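Local coordinates for protein alcohol dehydrogenase (Aeropyrum pernix, PDB 1H2B) that probably catalyses the NAD+-dependent oxidation of alcohols to aldehydes or ketones, and the reverse reduction, at a zinc site in a hyperthermophilic archaeon, at residues L103-T108 with S307-Y312; G78-G83 with L166-I171; R41-V46 with T143-V148. All coordinates share one frame; numbering follows the deposited sequence.

Interaction 1: residues L103-T108 with S307-Y312; sequences LHPAVT and SLVGNY. With NAJ (nicotinamide-adenine-dinucleotide (acidic form)), chain I; OCA (octanoic acid (caprylic acid)), chain H.
A buried loop-to-loop contact joins His104 and Pro105 to Val309, Gly310 and Asn311, where the chain, leaving the coenzyme-binding sheet, meets the catalytic part beside the nicotinamide pocket. One polar bond carries it. His104 NE2 donates to Gly310 O over 2.7 Å with an N-H...O angle of 153°; the oxygen lies in the imidazole plane, whereas the nitrogen stands above the carbonyl plane and not on a lone pair. With CG anti to the backbone N (chi1 -170°), the ring is carried across to the other loop. Its second nitrogen, ND1, accepts from Ala106 N at 3.1 Å, so both ring nitrogens are engaged and the ring's rotation is fixed, consistent with a neutral imidazole. Histidine suits the place because it can donate and accept at once. Pro105 CD sits over one ring face, near the rim.

The apolar half is small: Pro105 CG meets Val309 CG1 at 3.8 Å, the two side chains running past one another head to tail. Val309 points CG2 instead to the pocket, 3.7 Å from octanoic acid O2. With a positive phi of 42°, the backbone turns sharply at Val309, between the amide that meets the coenzyme and Gly310. Around it the backbone reads the coenzyme's carboxamide in both senses: Val309 N gives a 2.7 Å bond to NAJ O7N, and NAJ N7N gives one of 2.9 Å to Ser307 O. Ile171 of helix 166-181 packs on His104 and Val309, while Tyr312, opening helix 312-323, rests on Ile149 of strand 148-150.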
loop_
_atom_site.group_PDB
_atom_site.type_symbol
_atom_site.label_atom_id
_atom_site.label_comp_id
_atom_site.label_asym_id
_atom_site.label_seq_id
_atom_site.Cartn_x
_atom_site.Cartn_y
_atom_site.Cartn_z
ATOM N N LEU B 103 14.791 14.819 -21.379
ATOM C CA LEU B 103 15.700 14.718 -20.242
ATOM C C LEU B 103 15.030 14.780 -18.905
ATOM O O LEU B 103 14.331 15.758 -18.581
ATOM C CB LEU B 103 16.796 15.812 -20.279
ATOM C CG LEU B 103 17.569 15.862 -21.599
ATOM C CD1 LEU B 103 18.647 16.993 -21.564
ATOM C CD2 LEU B 103 18.266 14.539 -21.840
ATOM N N HIS B 104 15.270 13.760 -18.073
ATOM C CA HIS B 104 14.912 13.876 -16.666
ATOM C C HIS B 104 15.757 14.984 -16.030
ATOM O O HIS B 104 16.938 15.109 -16.339
ATOM C CB HIS B 104 15.212 12.568 -15.949
ATOM C CG HIS B 104 14.663 12.526 -14.562
ATOM N ND1 HIS B 104 15.286 13.151 -13.505
ATOM C CD2 HIS B 104 13.500 12.033 -14.087
ATOM C CE1 HIS B 104 14.533 13.034 -12.416
ATOM N NE2 HIS B 104 13.442 12.347 -12.748
ATOM N N PRO B 105 15.156 15.866 -15.236
ATOM C CA PRO B 105 15.934 17.037 -14.810
ATOM C C PRO B 105 17.041 16.770 -13.816
ATOM O O PRO B 105 17.845 17.671 -13.617
ATOM C CB PRO B 105 14.868 17.999 -14.241
ATOM C CG PRO B 105 13.619 17.193 -14.080
ATOM C CD PRO B 105 13.743 15.923 -14.806
ATOM N N ALA B 106 17.088 15.609 -13.167
ATOM C CA ALA B 106 18.133 15.283 -12.188
ATOM C C ALA B 106 19.271 14.534 -12.865
ATOM O O ALA B 106 19.038 13.689 -13.730
ATOM C CB ALA B 106 17.556 14.376 -11.105
ATOM N N VAL B 107 20.495 14.883 -12.517
ATOM C CA VAL B 107 21.661 14.150 -12.945
ATOM C C VAL B 107 22.158 13.406 -11.702
ATOM O O VAL B 107 22.576 14.030 -10.720
ATOM C CB VAL B 107 22.738 15.137 -13.500
ATOM C CG1 VAL B 107 24.090 14.387 -13.648
ATOM C CG2 VAL B 107 22.294 15.704 -14.824
ATOM N N THR B 108 22.087 12.074 -11.725
ATOM C CA THR B 108 22.351 11.253 -10.533
ATOM C C THR B 108 23.420 10.179 -10.781
ATOM O O THR B 108 23.635 9.798 -11.912
ATOM C CB THR B 108 21.045 10.545 -10.058
ATOM O OG1 THR B 108 20.557 9.724 -11.116
ATOM C CG2 THR B 108 19.914 11.557 -9.838
ATOM N N SER B 307 5.263 16.929 -2.845
ATOM C CA SER B 307 5.621 16.079 -3.974
ATOM C C SER B 307 6.695 16.810 -4.754
ATOM O O SER B 307 6.569 18.011 -4.963
ATOM C CB SER B 307 4.396 15.825 -4.869
ATOM O OG SER B 307 4.614 14.666 -5.663
ATOM N N LEU B 308 7.740 16.090 -5.158
ATOM C CA LEU B 308 8.959 16.685 -5.714
ATOM C C LEU B 308 9.245 16.009 -7.070
ATOM O O LEU B 308 9.638 14.845 -7.105
ATOM C CB LEU B 308 10.150 16.426 -4.762
ATOM C CG LEU B 308 11.520 16.911 -5.293
ATOM C CD1 LEU B 308 11.537 18.419 -5.494
ATOM C CD2 LEU B 308 12.602 16.498 -4.256
ATOM N N VAL B 309 9.046 16.776 -8.146
ATOM C CA VAL B 309 9.367 16.327 -9.512
ATOM C C VAL B 309 8.928 14.881 -9.659
ATOM O O VAL B 309 7.769 14.593 -9.458
ATOM C CB VAL B 309 10.856 16.631 -9.848
ATOM C CG1 VAL B 309 11.102 16.525 -11.380
ATOM C CG2 VAL B 309 11.276 18.051 -9.432
ATOM N N GLY B 310 9.817 13.969 -10.071
ATOM C CA GLY B 310 9.462 12.552 -10.023
ATOM C C GLY B 310 10.667 11.745 -10.402
ATOM O O GLY B 310 11.774 12.265 -10.587
ATOM N N ASN B 311 10.471 10.433 -10.451
ATOM C CA ASN B 311 11.623 9.577 -10.707
ATOM C C ASN B 311 11.677 9.162 -12.193
ATOM O O ASN B 311 10.821 9.550 -12.990
ATOM C CB ASN B 311 11.660 8.416 -9.711
ATOM C CG ASN B 311 10.498 7.466 -9.852
ATOM O OD1 ASN B 311 10.005 7.226 -10.950
ATOM N ND2 ASN B 311 10.031 6.914 -8.716
ATOM N N TYR B 312 12.722 8.412 -12.545
ATOM C CA TYR B 312 12.931 8.096 -13.959
ATOM C C TYR B 312 11.835 7.219 -14.511
ATOM O O TYR B 312 11.376 7.420 -15.632
ATOM C CB TYR B 312 14.267 7.414 -14.099
ATOM C CG TYR B 312 14.677 7.118 -15.520
ATOM C CD1 TYR B 312 15.357 8.072 -16.294
ATOM C CD2 TYR B 312 14.401 5.890 -16.065
ATOM C CE1 TYR B 312 15.785 7.805 -17.583
ATOM C CE2 TYR B 312 14.810 5.582 -17.395
ATOM C CZ TYR B 312 15.494 6.540 -18.136
ATOM O OH TYR B 312 15.904 6.248 -19.434
HETATM P PA NAJ I . 2.230 28.771 -13.526
HETATM O O1A NAJ I . 2.597 30.213 -13.307
HETATM O O2A NAJ I . 2.180 28.215 -14.959
HETATM O O5B NAJ I . 0.766 28.435 -12.985
HETATM C C5B NAJ I . 0.253 28.986 -11.764
HETATM C C4B NAJ I . -1.254 28.977 -11.958
HETATM O O4B NAJ I . -1.840 29.324 -10.687
HETATM C C3B NAJ I . -1.746 29.955 -13.025
HETATM O O3B NAJ I . -2.664 29.332 -13.938
HETATM C C2B NAJ I . -2.394 30.995 -12.122
HETATM O O2B NAJ I . -3.416 31.772 -12.766
HETATM C C1B NAJ I . -2.947 30.176 -10.949
HETATM N N9A NAJ I . -3.215 30.939 -9.731
HETATM C C8A NAJ I . -2.569 32.065 -9.202
HETATM N N7A NAJ I . -3.154 32.404 -8.022
HETATM C C5A NAJ I . -4.168 31.519 -7.796
HETATM C C6A NAJ I . -5.087 31.373 -6.786
HETATM N N6A NAJ I . -5.168 32.213 -5.746
HETATM N N1A NAJ I . -5.947 30.306 -6.834
HETATM C C2A NAJ I . -5.967 29.421 -7.897
HETATM N N3A NAJ I . -5.076 29.590 -8.898
HETATM C C4A NAJ I . -4.197 30.626 -8.846
HETATM O O3 NAJ I . 3.223 27.926 -12.617
HETATM P PN NAJ I . 3.844 26.458 -12.873
HETATM O O1N NAJ I . 5.071 26.559 -13.653
HETATM O O2N NAJ I . 2.770 25.543 -13.307
HETATM O O5D NAJ I . 4.338 26.130 -11.381
HETATM C C5D NAJ I . 3.345 25.943 -10.375
HETATM C C4D NAJ I . 4.013 25.925 -9.010
HETATM O O4D NAJ I . 4.719 24.678 -8.882
HETATM C C3D NAJ I . 5.078 27.005 -8.823
HETATM O O3D NAJ I . 5.159 27.313 -7.420
HETATM C C2D NAJ I . 6.367 26.294 -9.258
HETATM O O2D NAJ I . 7.555 26.850 -8.767
HETATM C C1D NAJ I . 6.081 24.920 -8.625
HETATM N N1N NAJ I . 6.867 23.770 -9.071
HETATM C C2N NAJ I . 7.002 22.753 -8.173
HETATM C C3N NAJ I . 7.676 21.600 -8.538
HETATM C C7N NAJ I . 7.873 20.517 -7.528
HETATM O O7N NAJ I . 8.614 19.478 -7.948
HETATM N N7N NAJ I . 7.323 20.481 -6.310
HETATM C C4N NAJ I . 8.222 21.418 -9.851
HETATM C C5N NAJ I . 7.887 22.441 -10.783
HETATM C C6N NAJ I . 7.255 23.602 -10.383
HETATM C C1 OCA H . 11.341 22.427 -10.367
HETATM C C2 OCA H . 11.678 22.562 -8.874
HETATM C C3 OCA H . 12.637 21.446 -8.426
HETATM C C4 OCA H . 13.329 21.695 -7.096
HETATM C C5 OCA H . 14.378 20.607 -6.864
HETATM C C6 OCA H . 14.944 20.674 -5.447
HETATM C C7 OCA H . 15.917 19.545 -5.125
HETATM C C8 OCA H . 16.420 19.712 -3.702
HETATM O O1 OCA H . 10.716 23.350 -10.960
HETATM O O2 OCA H . 11.653 21.391 -10.989
#

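Interaction 2: residues G78-G83 with L166-I171; sequences GHENVG and LADAGI. With ZN (zinc ion), chain J; OCA (octanoic acid (caprylic acid)), chain H.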
loop_
_atom_site.group_PDB
_atom_site.type_symbol
_atom_site.label_atom_id
_atom_site.label_comp_id
_atom_site.label_asym_id
_atom_site.label_seq_id
_atom_site.Cartn_x
_atom_site.Cartn_y
_atom_site.Cartn_z
ATOM N N GLY B 78 17.202 26.685 -17.117
ATOM C CA GLY B 78 16.368 25.860 -18.015
ATOM C C GLY B 78 16.443 24.396 -17.607
ATOM O O GLY B 78 17.464 23.742 -17.868
ATOM N N HIS B 79 15.371 23.862 -17.020
ATOM C CA HIS B 79 15.417 22.481 -16.510
ATOM C C HIS B 79 14.303 21.590 -17.072
ATOM O O HIS B 79 14.023 20.509 -16.512
ATOM C CB HIS B 79 15.350 22.471 -14.965
ATOM C CG HIS B 79 14.150 23.187 -14.425
ATOM N ND1 HIS B 79 14.144 24.550 -14.198
ATOM C CD2 HIS B 79 12.940 22.724 -14.010
ATOM C CE1 HIS B 79 12.959 24.895 -13.715
ATOM N NE2 HIS B 79 12.205 23.816 -13.613
ATOM N N GLU B 80 13.760 21.978 -18.204
ATOM C CA GLU B 80 12.621 21.291 -18.802
ATOM C C GLU B 80 12.924 21.103 -20.273
ATOM O O GLU B 80 12.461 21.824 -21.160
ATOM C CB GLU B 80 11.335 22.112 -18.516
ATOM C CG GLU B 80 10.060 21.447 -19.007
ATOM C CD GLU B 80 8.848 22.213 -18.517
ATOM O OE1 GLU B 80 8.409 23.098 -19.262
ATOM O OE2 GLU B 80 8.376 21.935 -17.397
ATOM N N ASN B 81 13.722 20.060 -20.556
ATOM C CA ASN B 81 14.441 20.036 -21.834
ATOM C C ASN B 81 14.210 18.833 -22.718
ATOM O O ASN B 81 14.219 17.710 -22.243
ATOM C CB ASN B 81 15.936 20.131 -21.531
ATOM C CG ASN B 81 16.242 21.415 -20.767
ATOM O OD1 ASN B 81 15.866 22.488 -21.240
ATOM N ND2 ASN B 81 16.944 21.310 -19.644
ATOM N N VAL B 82 14.056 19.097 -24.012
ATOM C CA VAL B 82 14.106 18.054 -25.049
ATOM C C VAL B 82 15.109 18.468 -26.118
ATOM O O VAL B 82 15.416 19.672 -26.252
ATOM C CB VAL B 82 12.743 17.805 -25.752
ATOM C CG1 VAL B 82 11.766 17.069 -24.793
ATOM C CG2 VAL B 82 12.156 19.104 -26.331
ATOM N N GLY B 83 15.621 17.495 -26.862
ATOM C CA GLY B 83 16.575 17.852 -27.884
ATOM C C GLY B 83 17.030 16.608 -28.626
ATOM O O GLY B 83 16.343 15.598 -28.661
ATOM N N LEU B 166 6.795 17.903 -20.514
ATOM C CA LEU B 166 6.659 16.634 -19.767
ATOM C C LEU B 166 7.876 16.407 -18.846
ATOM O O LEU B 166 7.774 15.698 -17.824
ATOM C CB LEU B 166 6.513 15.415 -20.741
ATOM C CG LEU B 166 5.326 15.576 -21.689
ATOM C CD1 LEU B 166 5.392 14.375 -22.607
ATOM C CD2 LEU B 166 3.968 15.536 -20.920
ATOM N N ALA B 167 9.028 17.017 -19.187
ATOM C CA ALA B 167 10.281 16.782 -18.466
ATOM C C ALA B 167 10.319 17.379 -17.064
ATOM O O ALA B 167 11.111 16.955 -16.239
ATOM C CB ALA B 167 11.460 17.356 -19.264
ATOM N N ASP B 168 9.408 18.313 -16.770
ATOM C CA ASP B 168 9.388 18.876 -15.424
ATOM C C ASP B 168 7.936 19.151 -14.986
ATOM O O ASP B 168 7.445 18.573 -14.016
ATOM C CB ASP B 168 10.187 20.165 -15.400
ATOM C CG ASP B 168 10.319 20.728 -14.032
ATOM O OD1 ASP B 168 9.800 21.869 -13.853
ATOM O OD2 ASP B 168 10.891 20.128 -13.096
ATOM N N ALA B 169 7.238 20.007 -15.719
ATOM C CA ALA B 169 5.811 20.220 -15.420
ATOM C C ALA B 169 5.030 18.913 -15.439
ATOM O O ALA B 169 4.275 18.617 -14.481
ATOM C CB ALA B 169 5.163 21.192 -16.413
ATOM N N GLY B 170 5.231 18.107 -16.494
ATOM C CA GLY B 170 4.463 16.872 -16.618
ATOM C C GLY B 170 4.818 15.843 -15.559
ATOM O O GLY B 170 3.906 15.301 -14.918
ATOM N N ILE B 171 6.113 15.567 -15.397
ATOM C CA ILE B 171 6.531 14.504 -14.466
ATOM C C ILE B 171 6.081 14.899 -13.028
ATOM O O ILE B 171 5.636 14.030 -12.272
ATOM C CB ILE B 171 8.039 14.206 -14.591
ATOM C CG1 ILE B 171 8.411 13.019 -13.694
ATOM C CG2 ILE B 171 8.899 15.466 -14.248
ATOM C CD1 ILE B 171 9.918 12.754 -13.600
HETATM ZN ZN ZN J . 10.299 23.582 -12.843
HETATM C C1 OCA H . 11.341 22.427 -10.367
HETATM C C2 OCA H . 11.678 22.562 -8.874
HETATM C C3 OCA H . 12.637 21.446 -8.426
HETATM C C4 OCA H . 13.329 21.695 -7.096
HETATM C C5 OCA H . 14.378 20.607 -6.864
HETATM C C6 OCA H . 14.944 20.674 -5.447
HETATM C C7 OCA H . 15.917 19.545 -5.125
HETATM C C8 OCA H . 16.420 19.712 -3.702
HETATM O O1 OCA H . 10.716 23.350 -10.960
HETATM O O2 OCA H . 11.653 21.391 -10.989
#
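Glu80 and His79 reach from the entrance of strand 81-88 to the first turn of helix 166-181, and they do so in two different ways. The close-packed half belongs to Glu80. Its chain, extended beyond CG, crosses Asp168 at about a right angle and brings OE2 to Ala169 N at 2.8 Å. The N-H approaches the anti side of the carboxylate, 27° out of its plane, and the bond is fairly straight at 158°. The same oxygen lies 3.2 Å from Asp168 CB, so the acid is wedged against the helix start. Glutamate is apt here because its other oxygen, OE1, forms a salt bridge with Arg354, a residue that binds NAD(+). Beside it the small Ala167 lets the backbones come close, with its CB 3.8 Å from Asn81 N. A wider pi-type turn, closed by Ile171 N on Leu166 O, opens the helix.

Towards the substrate pocket, packing gives way to a metal bridge. The edge of the His79 ring faces the Asp168 carboxylate, the two planes standing perpendicular. They are joined by the zinc ion, which takes His79 NE2 at 2.1 Å and Asp168 OD1 at 2.0 Å; the short distance between those two atoms comes from sharing the metal. Asp168 OD2 lies 2.6 Å from octanoic acid O2. Octanoic acid O1 binds the zinc at 1.9 Å, and Cys54 completes a four-ligand set of one cysteine, one histidine, one aspartate and the bound acid: the catalytic zinc site of a zinc-containing alcohol dehydrogenase.

Interaction 3: residues R41-V46 with T143-V148; sequences RFDVIV and TSHRSV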
loop_
_atom_site.group_PDB
_atom_site.type_symbol
_atom_site.label_atom_id
_atom_site.label_comp_id
_atom_site.label_asym_id
_atom_site.label_seq_id
_atom_site.Cartn_x
_atom_site.Cartn_y
_atom_site.Cartn_z
ATOM N N ARG B 41 30.620 12.409 -15.054
ATOM C CA ARG B 41 29.228 11.981 -15.069
ATOM C C ARG B 41 28.449 12.688 -16.166
ATOM O O ARG B 41 27.349 12.247 -16.535
ATOM C CB ARG B 41 28.546 12.241 -13.726
ATOM C CG ARG B 41 28.227 13.734 -13.515
ATOM C CD ARG B 41 27.871 14.132 -12.090
ATOM N NE ARG B 41 26.985 13.169 -11.435
ATOM C CZ ARG B 41 26.267 13.422 -10.342
ATOM N NH1 ARG B 41 26.300 14.624 -9.771
ATOM N NH2 ARG B 41 25.505 12.474 -9.821
ATOM N N PHE B 42 29.024 13.773 -16.703
ATOM C CA PHE B 42 28.400 14.444 -17.828
ATOM C C PHE B 42 28.838 13.803 -19.112
ATOM O O PHE B 42 29.716 14.310 -19.825
ATOM C CB PHE B 42 28.717 15.946 -17.780
ATOM C CG PHE B 42 28.165 16.595 -16.557
ATOM C CD1 PHE B 42 29.007 16.896 -15.488
ATOM C CD2 PHE B 42 26.802 16.873 -16.466
ATOM C CE1 PHE B 42 28.457 17.484 -14.312
ATOM C CE2 PHE B 42 26.253 17.435 -15.315
ATOM C CZ PHE B 42 27.102 17.743 -14.231
ATOM N N ASP B 43 28.224 12.663 -19.414
ATOM C CA ASP B 43 28.698 11.856 -20.525
ATOM C C ASP B 43 27.768 11.972 -21.756
ATOM O O ASP B 43 27.898 11.221 -22.723
ATOM C CB ASP B 43 28.873 10.407 -20.085
ATOM C CG ASP B 43 27.610 9.810 -19.499
ATOM O OD1 ASP B 43 26.532 10.458 -19.594
ATOM O OD2 ASP B 43 27.621 8.715 -18.905
ATOM N N VAL B 44 26.870 12.963 -21.745
ATOM C CA VAL B 44 26.027 13.243 -22.906
ATOM C C VAL B 44 25.911 14.737 -23.117
ATOM O O VAL B 44 25.724 15.465 -22.166
ATOM C CB VAL B 44 24.561 12.699 -22.741
ATOM C CG1 VAL B 44 23.666 13.159 -23.885
ATOM C CG2 VAL B 44 24.572 11.180 -22.638
ATOM N N ILE B 45 26.081 15.181 -24.356
ATOM C CA ILE B 45 25.699 16.560 -24.704
ATOM C C ILE B 45 24.524 16.533 -25.683
ATOM O O ILE B 45 24.519 15.797 -26.676
ATOM C CB ILE B 45 26.897 17.367 -25.279
ATOM C CG1 ILE B 45 27.945 17.547 -24.187
ATOM C CG2 ILE B 45 26.401 18.751 -25.807
ATOM C CD1 ILE B 45 29.306 18.017 -24.718
ATOM N N VAL B 46 23.513 17.363 -25.393
ATOM C CA VAL B 46 22.315 17.463 -26.202
ATOM C C VAL B 46 22.266 18.809 -26.881
ATOM O O VAL B 46 22.597 19.823 -26.264
ATOM C CB VAL B 46 21.056 17.296 -25.283
ATOM C CG1 VAL B 46 19.783 17.580 -26.022
ATOM C CG2 VAL B 46 21.051 15.891 -24.684
ATOM N N THR B 143 24.603 16.547 -19.819
ATOM C CA THR B 143 23.791 15.817 -18.861
ATOM C C THR B 143 24.365 14.421 -18.707
ATOM O O THR B 143 25.416 14.153 -19.290
ATOM C CB THR B 143 22.301 15.841 -19.308
ATOM O OG1 THR B 143 21.525 15.242 -18.273
ATOM C CG2 THR B 143 22.054 15.000 -20.558
ATOM N N SER B 144 23.655 13.542 -17.983
ATOM C CA SER B 144 24.071 12.138 -17.792
ATOM C C SER B 144 23.196 11.241 -18.656
ATOM O O SER B 144 22.012 11.483 -18.858
ATOM C CB SER B 144 23.900 11.711 -16.350
ATOM O OG SER B 144 24.032 10.278 -16.231
ATOM N N HIS B 145 23.782 10.155 -19.186
ATOM C CA HIS B 145 22.986 9.201 -19.941
ATOM C C HIS B 145 21.858 8.636 -19.063
ATOM O O HIS B 145 20.820 8.251 -19.615
ATOM C CB HIS B 145 23.865 8.026 -20.484
ATOM C CG HIS B 145 24.288 7.063 -19.428
ATOM N ND1 HIS B 145 25.432 7.229 -18.682
ATOM C CD2 HIS B 145 23.701 5.926 -18.965
ATOM C CE1 HIS B 145 25.531 6.250 -17.798
ATOM N NE2 HIS B 145 24.504 5.441 -17.960
ATOM N N ARG B 146 22.058 8.648 -17.741
ATOM C CA ARG B 146 21.027 8.156 -16.808
ATOM C C ARG B 146 19.778 9.058 -16.837
ATOM O O ARG B 146 18.715 8.630 -16.379
ATOM C CB ARG B 146 21.528 8.045 -15.376
ATOM C CG ARG B 146 22.508 6.892 -15.222
ATOM C CD ARG B 146 22.930 6.699 -13.777
ATOM N NE ARG B 146 22.041 5.709 -13.173
ATOM C CZ ARG B 146 21.088 5.978 -12.294
ATOM N NH1 ARG B 146 20.893 7.213 -11.867
ATOM N NH2 ARG B 146 20.336 5.001 -11.826
ATOM N N SER B 147 19.896 10.266 -17.370
ATOM C CA SER B 147 18.769 11.208 -17.392
ATOM C C SER B 147 18.028 11.140 -18.709
ATOM O O SER B 147 17.023 11.800 -18.904
ATOM C CB SER B 147 19.297 12.661 -17.204
ATOM O OG SER B 147 20.097 12.760 -16.047
ATOM N N VAL B 148 18.577 10.384 -19.674
ATOM C CA VAL B 148 18.015 10.389 -21.011
ATOM C C VAL B 148 16.919 9.345 -21.230
ATOM O O VAL B 148 17.087 8.172 -20.865
ATOM C CB VAL B 148 19.142 10.118 -22.051
ATOM C CG1 VAL B 148 18.594 9.992 -23.482
ATOM C CG2 VAL B 148 20.125 11.251 -22.017
HETATM O O HOH W 1 26.597 9.682 -16.085
#
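Val44 and Thr143 form an antiparallel hydrogen-bonded pair in the sheet of the GroES-like domain, where strand 44-52 meets strand 140-143, and a classic beta bulge, with Asp43 and Val44 both opposite Thr143, marks where the pairing of strand 44-52 begins. Two backbone bonds define it: Thr143 N to Val44 O at 2.8 Å, and the longer Val44 N to Thr143 O at 3.1 Å.

The side-chain bonds centre on Asp43, whose carboxylate grips His145 twice. OD1 uses its syn lone pair for His145 N at 2.8 Å, and OD2 takes His145 ND1 at 2.7 Å, also on the syn side but 21° out of the carboxylate plane. OD2 itself lies close to the imidazole plane. Both groups have CG lodged between the backbone N and the carbonyl carbon (chi1 56° for Asp43, 73° for His145), a torsion that lets each turn to the other; an aspartate is short enough to reach amide and ring together.

Apolar contacts fill the side of the sheet that bears Val44 and Thr143. These two stand alongside each other on one face, with Val44 CB 4.0 Å from Thr143 CG2, and Val46 adds a methyl group. Both branches of Val44 are used, CG2 against the backbone of His145 and CG1 towards Val148. Before the bulge, the edge of the Phe42 ring meets Thr143 CA. Finally, a water links the loops, accepting from Ser144 OG at 2.6 Å and donating to Arg41 O at 2.7 Å.

How the interactions relate
Along the chain the six segments interleave: 41-46, 78-83, 103-108, 143-148, 166-171 and 307-312, so the three contacts cross. Interactions 1 and 2 have centres about 9 Å apart and both touch octanoic acid; the centre of interaction 3 lies about 13 Å from that of interaction 1 and about 15 Å from that of interaction 2. Strands 44-52, 81-88 and 100-103 of one mixed sheet tie them together, with Leu103 N probably bonded to Asn81 O. Tyr312 OH, near Val148 O, joins interactions 1 and 3. Helix 166-181 and the 307-312 loop lead to and from the Rossmann-type sheet, so interactions 1 and 2 bring coenzyme and zinc together, while interaction 3 is structural packing in the catalytic part.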